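Local coordinates for protein glycosyl hydrolase family 88 (Pedobacter heparinus, PDB 3WIW) that hydrolyses unsaturated glucuronyl saccharides, with specificity for those derived from heparin, as a member of glycoside hydrolase family 88, at residues 210-214 with 270-274; 303-307 with 358-364. One frame throughout, in Å; residues are numbered along the deposited sequence.

Interaction 1 (210-214 with 270-274)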
ATOM      1  N   PHE A 210     -12.546  -0.555 -13.873  1.00 11.63           N
ATOM      2  CA  PHE A 210     -12.076   0.644 -14.574  1.00 11.17           C
ATOM      3  C   PHE A 210     -13.086   1.228 -15.513  1.00 12.01           C
ATOM      4  O   PHE A 210     -13.736   0.504 -16.262  1.00 13.91           O
ATOM      5  CB  PHE A 210     -10.736   0.389 -15.284  1.00 11.36           C
ATOM      6  CG  PHE A 210      -9.627   0.154 -14.314  1.00 11.19           C
ATOM      7  CD1 PHE A 210      -9.427  -1.120 -13.736  1.00 11.19           C
ATOM      8  CD2 PHE A 210      -8.840   1.218 -13.891  1.00 10.86           C
ATOM      9  CE1 PHE A 210      -8.437  -1.316 -12.780  1.00 11.46           C
ATOM     10  CE2 PHE A 210      -7.860   1.021 -12.942  1.00 10.55           C
ATOM     11  CZ  PHE A 210      -7.653  -0.227 -12.379  1.00 11.14           C
ATOM     12  N   ARG A 211     -13.224   2.548 -15.429  1.00 11.86           N
ATOM     13  CA  ARG A 211     -14.062   3.320 -16.341  1.00 12.63           C
ATOM     14  C   ARG A 211     -13.298   3.576 -17.635  1.00 13.13           C
ATOM     15  O   ARG A 211     -12.102   3.299 -17.720  1.00 13.97           O
ATOM     16  CB  ARG A 211     -14.452   4.650 -15.690  1.00 13.04           C
ATOM     17  CG  ARG A 211     -15.125   4.457 -14.348  1.00 12.69           C
ATOM     18  CD  ARG A 211     -15.723   5.764 -13.811  1.00 12.66           C
ATOM     19  NE  ARG A 211     -16.195   5.622 -12.426  1.00 12.07           N
ATOM     20  CZ  ARG A 211     -15.433   5.796 -11.342  1.00 10.38           C
ATOM     21  NH1 ARG A 211     -15.952   5.628 -10.143  1.00 11.18           N
ATOM     22  NH2 ARG A 211     -14.170   6.163 -11.460  1.00 11.59           N
ATOM     23  N   LYS A 212     -13.966   4.118 -18.655  0.69 14.75           N
ATOM     24  CA  LYS A 212     -13.303   4.334 -19.941  0.69 16.55           C
ATOM     25  C   LYS A 212     -12.114   5.294 -19.854  0.69 15.90           C
ATOM     26  O   LYS A 212     -11.164   5.185 -20.636  0.69 17.10           O
ATOM     27  CB  LYS A 212     -14.303   4.793 -21.012  0.69 18.65           C
ATOM     28  CG  LYS A 212     -15.324   3.727 -21.385  0.69 20.35           C
ATOM     29  CD  LYS A 212     -15.986   3.986 -22.735  0.69 25.01           C
ATOM     30  CE  LYS A 212     -16.816   5.253 -22.750  0.69 27.88           C
ATOM     31  NZ  LYS A 212     -17.779   5.301 -21.611  0.69 29.21           N
ATOM     32  N   ASP A 213     -12.142   6.217 -18.897  1.00 14.40           N
ATOM     33  CA  ASP A 213     -11.018   7.143 -18.745  1.00 14.78           C
ATOM     34  C   ASP A 213      -9.861   6.601 -17.894  1.00 13.23           C
ATOM     35  O   ASP A 213      -8.904   7.336 -17.606  1.00 14.17           O
ATOM     36  CB  ASP A 213     -11.490   8.501 -18.209  1.00 15.37           C
ATOM     37  CG  ASP A 213     -12.031   8.439 -16.781  1.00 15.62           C
ATOM     38  OD1 ASP A 213     -12.114   7.335 -16.195  1.00 14.37           O
ATOM     39  OD2 ASP A 213     -12.373   9.526 -16.236  1.00 17.51           O
ATOM     40  N   TYR A 214      -9.952   5.323 -17.523  1.00 12.89           N
ATOM     41  CA  TYR A 214      -8.965   4.629 -16.678  1.00 11.81           C
ATOM     42  C   TYR A 214      -8.998   5.029 -15.210  1.00 11.63           C
ATOM     43  O   TYR A 214      -8.165   4.567 -14.427  1.00 12.20           O
ATOM     44  CB  TYR A 214      -7.536   4.706 -17.228  1.00 11.82           C
ATOM     45  CG  TYR A 214      -7.385   4.071 -18.582  1.00 12.87           C
ATOM     46  CD1 TYR A 214      -7.260   2.692 -18.714  1.00 14.39           C
ATOM     47  CD2 TYR A 214      -7.360   4.856 -19.731  1.00 13.45           C
ATOM     48  CE1 TYR A 214      -7.117   2.100 -19.977  1.00 15.35           C
ATOM     49  CE2 TYR A 214      -7.234   4.287 -20.985  1.00 14.15           C
ATOM     50  CZ  TYR A 214      -7.103   2.908 -21.112  1.00 14.07           C
ATOM     51  OH  TYR A 214      -6.956   2.365 -22.377  1.00 16.04           O
ATOM     52  N   HIS A 270      -1.690  -1.361 -18.951  1.00 12.79           N
ATOM     53  CA  HIS A 270      -2.742  -0.804 -18.102  1.00 11.32           C
ATOM     54  C   HIS A 270      -2.153   0.168 -17.079  1.00 10.92           C
ATOM     55  O   HIS A 270      -2.696   1.265 -16.865  1.00 11.91           O
ATOM     56  CB  HIS A 270      -3.538  -1.913 -17.440  1.00 10.94           C
ATOM     57  CG  HIS A 270      -4.864  -1.473 -16.917  1.00 11.56           C
ATOM     58  ND1 HIS A 270      -5.868  -0.996 -17.738  1.00 12.50           N
ATOM     59  CD2 HIS A 270      -5.357  -1.448 -15.660  1.00 12.73           C
ATOM     60  CE1 HIS A 270      -6.924  -0.701 -17.003  1.00 12.80           C
ATOM     61  NE2 HIS A 270      -6.634  -0.949 -15.736  1.00 12.60           N
ATOM     62  N   ALA A 271      -1.018  -0.192 -16.491  1.00 11.26           N
ATOM     63  CA  ALA A 271      -0.331   0.694 -15.565  1.00 10.18           C
ATOM     64  C   ALA A 271       0.008   2.051 -16.195  1.00 10.73           C
ATOM     65  O   ALA A 271      -0.162   3.101 -15.554  1.00 11.11           O
ATOM     66  CB  ALA A 271       0.911   0.042 -14.982  1.00 11.30           C
ATOM     67  N   GLU A 272       0.473   2.037 -17.442  1.00 11.03           N
ATOM     68  CA  GLU A 272       0.804   3.294 -18.093  1.00 11.82           C
ATOM     69  C   GLU A 272      -0.436   4.140 -18.359  1.00 11.07           C
ATOM     70  O   GLU A 272      -0.370   5.364 -18.246  1.00 12.02           O
ATOM     71  CB  GLU A 272       1.615   3.070 -19.376  1.00 13.84           C
ATOM     72  CG  GLU A 272       3.014   2.535 -19.099  1.00 15.91           C
ATOM     73  CD  GLU A 272       3.967   2.823 -20.242  1.00 19.47           C
ATOM     74  OE1 GLU A 272       4.199   1.896 -21.045  1.00 21.69           O
ATOM     75  OE2 GLU A 272       4.467   3.980 -20.342  1.00 19.62           O
ATOM     76  N   HIS A 273      -1.552   3.501 -18.707  1.00 11.55           N
ATOM     77  CA  HIS A 273      -2.809   4.248 -18.895  1.00 11.83           C
ATOM     78  C   HIS A 273      -3.267   4.889 -17.585  1.00 11.45           C
ATOM     79  O   HIS A 273      -3.655   6.066 -17.557  1.00 11.60           O
ATOM     80  CB  HIS A 273      -3.935   3.368 -19.460  1.00 13.03           C
ATOM     81  CG  HIS A 273      -3.722   2.930 -20.876  1.00 14.64           C
ATOM     82  ND1 HIS A 273      -3.439   3.814 -21.895  1.00 17.07           N
ATOM     83  CD2 HIS A 273      -3.783   1.702 -21.451  1.00 16.18           C
ATOM     84  CE1 HIS A 273      -3.316   3.152 -23.030  1.00 17.26           C
ATOM     85  NE2 HIS A 273      -3.517   1.868 -22.786  1.00 17.40           N
ATOM     86  N   ILE A 274      -3.199   4.133 -16.495  1.00 11.06           N
ATOM     87  CA  ILE A 274      -3.528   4.671 -15.186  1.00 10.86           C
ATOM     88  C   ILE A 274      -2.588   5.828 -14.824  1.00 10.56           C
ATOM     89  O   ILE A 274      -3.036   6.891 -14.386  1.00 10.97           O
ATOM     90  CB  ILE A 274      -3.481   3.579 -14.099  1.00 10.79           C
ATOM     91  CG1 ILE A 274      -4.568   2.523 -14.339  1.00 10.58           C
ATOM     92  CG2 ILE A 274      -3.656   4.215 -12.703  1.00 11.10           C
ATOM     93  CD1 ILE A 274      -4.361   1.276 -13.466  1.00 11.46           C
TER

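Interaction 2 (303-307 with 358-364)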
ATOM      1  N   PRO A 303      -8.779  18.568   1.664  1.00  9.48           N
ATOM      2  CA  PRO A 303      -7.672  17.841   2.313  1.00 10.32           C
ATOM      3  C   PRO A 303      -6.883  16.980   1.329  1.00  8.73           C
ATOM      4  O   PRO A 303      -7.463  16.295   0.464  1.00 10.70           O
ATOM      5  CB  PRO A 303      -8.389  16.951   3.328  1.00 11.55           C
ATOM      6  CG  PRO A 303      -9.642  17.705   3.633  1.00 12.10           C
ATOM      7  CD  PRO A 303     -10.061  18.343   2.340  1.00 10.25           C
ATOM      8  N   ARG A 304      -5.557  17.019   1.459  1.00  9.10           N
ATOM      9  CA  ARG A 304      -4.660  16.148   0.677  1.00  9.63           C
ATOM     10  C   ARG A 304      -4.525  14.779   1.327  1.00  9.56           C
ATOM     11  O   ARG A 304      -4.805  14.613   2.521  1.00 10.93           O
ATOM     12  CB  ARG A 304      -3.261  16.767   0.600  1.00  9.28           C
ATOM     13  CG  ARG A 304      -3.279  18.203   0.115  1.00  9.95           C
ATOM     14  CD  ARG A 304      -3.977  18.348  -1.252  1.00 10.21           C
ATOM     15  NE  ARG A 304      -3.689  19.670  -1.790  1.00 10.53           N
ATOM     16  CZ  ARG A 304      -2.532  20.014  -2.370  1.00 10.41           C
ATOM     17  NH1 ARG A 304      -2.307  21.284  -2.736  1.00 12.09           N
ATOM     18  NH2 ARG A 304      -1.579  19.107  -2.549  1.00 11.38           N
ATOM     19  N   ASP A 305      -4.076  13.804   0.556  1.00  8.71           N
ATOM     20  CA  ASP A 305      -3.869  12.480   1.126  1.00  7.98           C
ATOM     21  C   ASP A 305      -2.450  12.020   0.819  1.00  8.56           C
ATOM     22  O   ASP A 305      -2.159  11.461  -0.279  1.00  8.81           O
ATOM     23  CB  ASP A 305      -4.905  11.492   0.568  1.00  9.43           C
ATOM     24  CG  ASP A 305      -4.759  10.100   1.156  1.00  9.27           C
ATOM     25  OD1 ASP A 305      -4.126   9.970   2.245  1.00  9.51           O
ATOM     26  OD2 ASP A 305      -5.277   9.131   0.546  1.00 10.40           O
ATOM     27  N   ALA A 306      -1.569  12.225   1.797  1.00  8.28           N
ATOM     28  CA  ALA A 306      -0.172  11.843   1.638  1.00  8.68           C
ATOM     29  C   ALA A 306      -0.024  10.347   1.343  1.00  8.27           C
ATOM     30  O   ALA A 306       0.878   9.966   0.602  1.00  9.08           O
ATOM     31  CB  ALA A 306       0.643  12.215   2.862  1.00  9.65           C
ATOM     32  N   SER A 307      -0.882   9.486   1.907  1.00  8.33           N
ATOM     33  CA  SER A 307      -0.745   8.044   1.696  1.00  7.84           C
ATOM     34  C   SER A 307      -0.888   7.718   0.212  1.00  8.31           C
ATOM     35  O   SER A 307      -0.120   6.916  -0.332  1.00  8.59           O
ATOM     36  CB  SER A 307      -1.750   7.269   2.553  1.00  8.01           C
ATOM     37  OG  SER A 307      -3.083   7.411   2.099  1.00  9.03           O
ATOM     38  N   LYS A 358       2.991  13.288   7.735  1.00 10.01           N
ATOM     39  CA  LYS A 358       1.732  13.895   8.165  1.00  9.88           C
ATOM     40  C   LYS A 358       0.712  13.898   7.020  1.00  9.36           C
ATOM     41  O   LYS A 358       1.042  13.568   5.873  1.00 10.32           O
ATOM     42  CB  LYS A 358       2.008  15.333   8.589  1.00 10.40           C
ATOM     43  CG  LYS A 358       2.932  15.418   9.796  1.00 11.48           C
ATOM     44  CD  LYS A 358       3.339  16.867  10.117  1.00 12.07           C
ATOM     45  CE  LYS A 358       4.339  17.445   9.111  1.00 12.09           C
ATOM     46  NZ  LYS A 358       4.529  18.921   9.323  1.00 13.03           N
ATOM     47  N   HIS A 359      -0.537  14.247   7.327  1.00  9.64           N
ATOM     48  CA  HIS A 359      -1.516  14.645   6.283  1.00  9.32           C
ATOM     49  C   HIS A 359      -2.042  13.531   5.372  1.00 10.10           C
ATOM     50  O   HIS A 359      -2.110  13.723   4.153  1.00 10.56           O
ATOM     51  CB  HIS A 359      -1.003  15.805   5.412  1.00 11.02           C
ATOM     52  CG  HIS A 359      -0.478  16.971   6.186  1.00 12.18           C
ATOM     53  ND1 HIS A 359      -1.206  17.619   7.162  1.00 13.98           N
ATOM     54  CD2 HIS A 359       0.708  17.621   6.106  1.00 12.32           C
ATOM     55  CE1 HIS A 359      -0.491  18.623   7.644  1.00 14.08           C
ATOM     56  NE2 HIS A 359       0.688  18.624   7.037  1.00 13.93           N
ATOM     57  N   SER A 360      -2.394  12.380   5.944  1.00  9.22           N
ATOM     58  CA  SER A 360      -3.195  11.391   5.216  1.00  8.07           C
ATOM     59  C   SER A 360      -4.676  11.503   5.561  1.00  8.68           C
ATOM     60  O   SER A 360      -5.046  12.144   6.558  1.00  9.75           O
ATOM     61  CB  SER A 360      -2.704   9.964   5.471  1.00  8.58           C
ATOM     62  OG  SER A 360      -1.466   9.767   4.815  1.00  9.16           O
ATOM     63  N   VAL A 361      -5.513  10.884   4.728  1.00  8.52           N
ATOM     64  CA  VAL A 361      -6.961  10.875   4.978  1.00  8.82           C
ATOM     65  C   VAL A 361      -7.447   9.433   4.877  1.00  8.98           C
ATOM     66  O   VAL A 361      -7.365   8.816   3.794  1.00  9.32           O
ATOM     67  CB  VAL A 361      -7.708  11.748   3.941  1.00  9.35           C
ATOM     68  CG1 VAL A 361      -9.234  11.624   4.111  1.00 10.70           C
ATOM     69  CG2 VAL A 361      -7.294  13.211   4.052  1.00 10.50           C
ATOM     70  N   GLY A 362      -7.953   8.895   5.993  1.00  9.41           N
ATOM     71  CA  GLY A 362      -8.454   7.529   6.008  1.00  9.47           C
ATOM     72  C   GLY A 362      -9.783   7.386   5.278  1.00  9.17           C
ATOM     73  O   GLY A 362      -9.879   6.696   4.260  1.00 10.68           O
ATOM     74  N   ALA A 363     -10.833   8.031   5.792  1.00  9.89           N
ATOM     75  CA  ALA A 363     -12.167   7.912   5.204  1.00 11.45           C
ATOM     76  C   ALA A 363     -12.950   9.179   5.507  1.00 10.63           C
ATOM     77  O   ALA A 363     -13.657   9.279   6.526  1.00 11.57           O
ATOM     78  CB  ALA A 363     -12.897   6.630   5.718  1.00 13.93           C
ATOM     79  N   LEU A 364     -12.858  10.158   4.608  1.00 10.73           N
ATOM     80  CA  LEU A 364     -13.343  11.501   4.922  1.00 11.13           C
ATOM     81  C   LEU A 364     -14.853  11.537   5.164  1.00 10.42           C
ATOM     82  O   LEU A 364     -15.324  12.199   6.089  1.00 10.64           O
ATOM     83  CB  LEU A 364     -12.948  12.476   3.818  1.00 11.35           C
ATOM     84  CG  LEU A 364     -13.169  13.939   4.171  1.00 12.15           C
ATOM     85  CD1 LEU A 364     -11.939  14.735   3.743  1.00 15.13           C
ATOM     86  CD2 LEU A 364     -14.407  14.442   3.502  1.00 16.08           C
TER

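Interaction 1 (210-214 with 270-274)
His-270 drives the edge of its imidazole into the face of the Phe-210 ring, an edge-to-face pair with the planes at 87° and the centroids 4.4 Å apart. NE2 of His-270 leads, standing almost over the middle of the phenyl ring, 3.4 Å from CD1 of Phe-210. Chi1 of His-270 (-162°) swings CG away from the backbone N and carries the imidazole toward the 210-214 loop. Ile-274, one turn further along, brings its CD1 to 3.5 Å from CE2 of Phe-210, and this inner half is the tight one: His-270 and Ile-274 are both buried, with Tyr-255 of helix 245-262 against each of them. Within the loop, Arg-211 to Tyr-214 form a type I beta turn, closed by Tyr-214 N to Arg-211 O at 3.0 Å, with Phe-210 just before it; Phe-210 and Tyr-214 make an aromatic cluster with His-270 and His-273 of helix 265-279, probably one of the helices of the alpha6/alpha6-barrel. The outer half is flatter and faces solvent. There Tyr-214 and the exposed His-273 form an offset stack, planes at 13°, and the slip between the rings sets CB of His-273 squarely over the phenol, 3.3 Å from the ring centroid, in a CH-pi contact. OH of Tyr-214 in turn lies over the imidazole face, 3.4 Å from CD2 of His-273. CE1 of His-270 comes up to the phenol edge, 3.8 Å from CD1 of Tyr-214, linking the two halves. Replacing Tyr-214 with a serine would probably strip one face of the His-273 imidazole of its cover and set that ring free to turn.

Interaction 2 (303-307 with 358-364)
Ala-306 N gives the shortest hydrogen bond across the contact, 2.8 Å to His-359 O and nearly straight at 166°. Beside it, Val-361 N donates to OD1 of Asp-305 at 3.0 Å, coming from above the carboxylate plane. The same OD1 takes a second strong bond from the other face, where Ser-307 OG lies 2.8 Å away on the syn side. Asp-305 is the N-cap of helix 306-322, and OD1 also accepts a weak capping bond from Ser-307 N. A further weak bond, bent to 120°, joins Ser-307 N to OG of Ser-360 at 3.0 Å. Because CG of Asp-305 is anti to the backbone N (chi1 -179°), the carboxylate reaches over to the 360-361 strand, where OD1 can meet the amide of Val-361. These bonds hold the carboxylate from several sides, and its other oxygen, OD2, makes a salt bridge to Arg-246. Further out, methyl groups pack on carbonyl oxygens: that of Ala-306 sits 3.3 Å from Lys-358 O, and CG2 of Val-361 touches both Arg-304 O and, in an apolar contact, CB of Pro-303. At the far end CG of Pro-303 touches CD1 of Leu-364 at 3.8 Å, the two apolar side chains crossing at about a right angle. On the other flank helix 375-392 closes in, with Ala-377 against both Ser-307 and Ser-360. Arg-246, a predicted substrate-binding residue, is also hydrogen-bonded by Ser-307 OG, Val-361 O and Gly-362 O, making this capped helix start and its strand a second shell that probably positions the arginine in the sugar-binding site.

Along the chain the two contacts come in series: interaction 1 is complete before interaction 2 opens, and helices 265-279 and 306-322, which carry a segment of each, follow one another in sequence. Their centres are about 23 Å apart, and about 13 Å separates their nearest atoms, leaving the two without direct touch. Helix 245-262 connects them: its Leu-252 and Tyr-255 pack on Ile-274, while its Arg-246 bonds to the 303-307 and 358-364 segments. Interaction 2 thus touches the predicted substrate site through Arg-246. Interaction 1 lies farther off, probably at the periphery of that site, with the Phe-210 side chain about 8 Å from that of Trp-250, another predicted substrate-binding residue on the same helix.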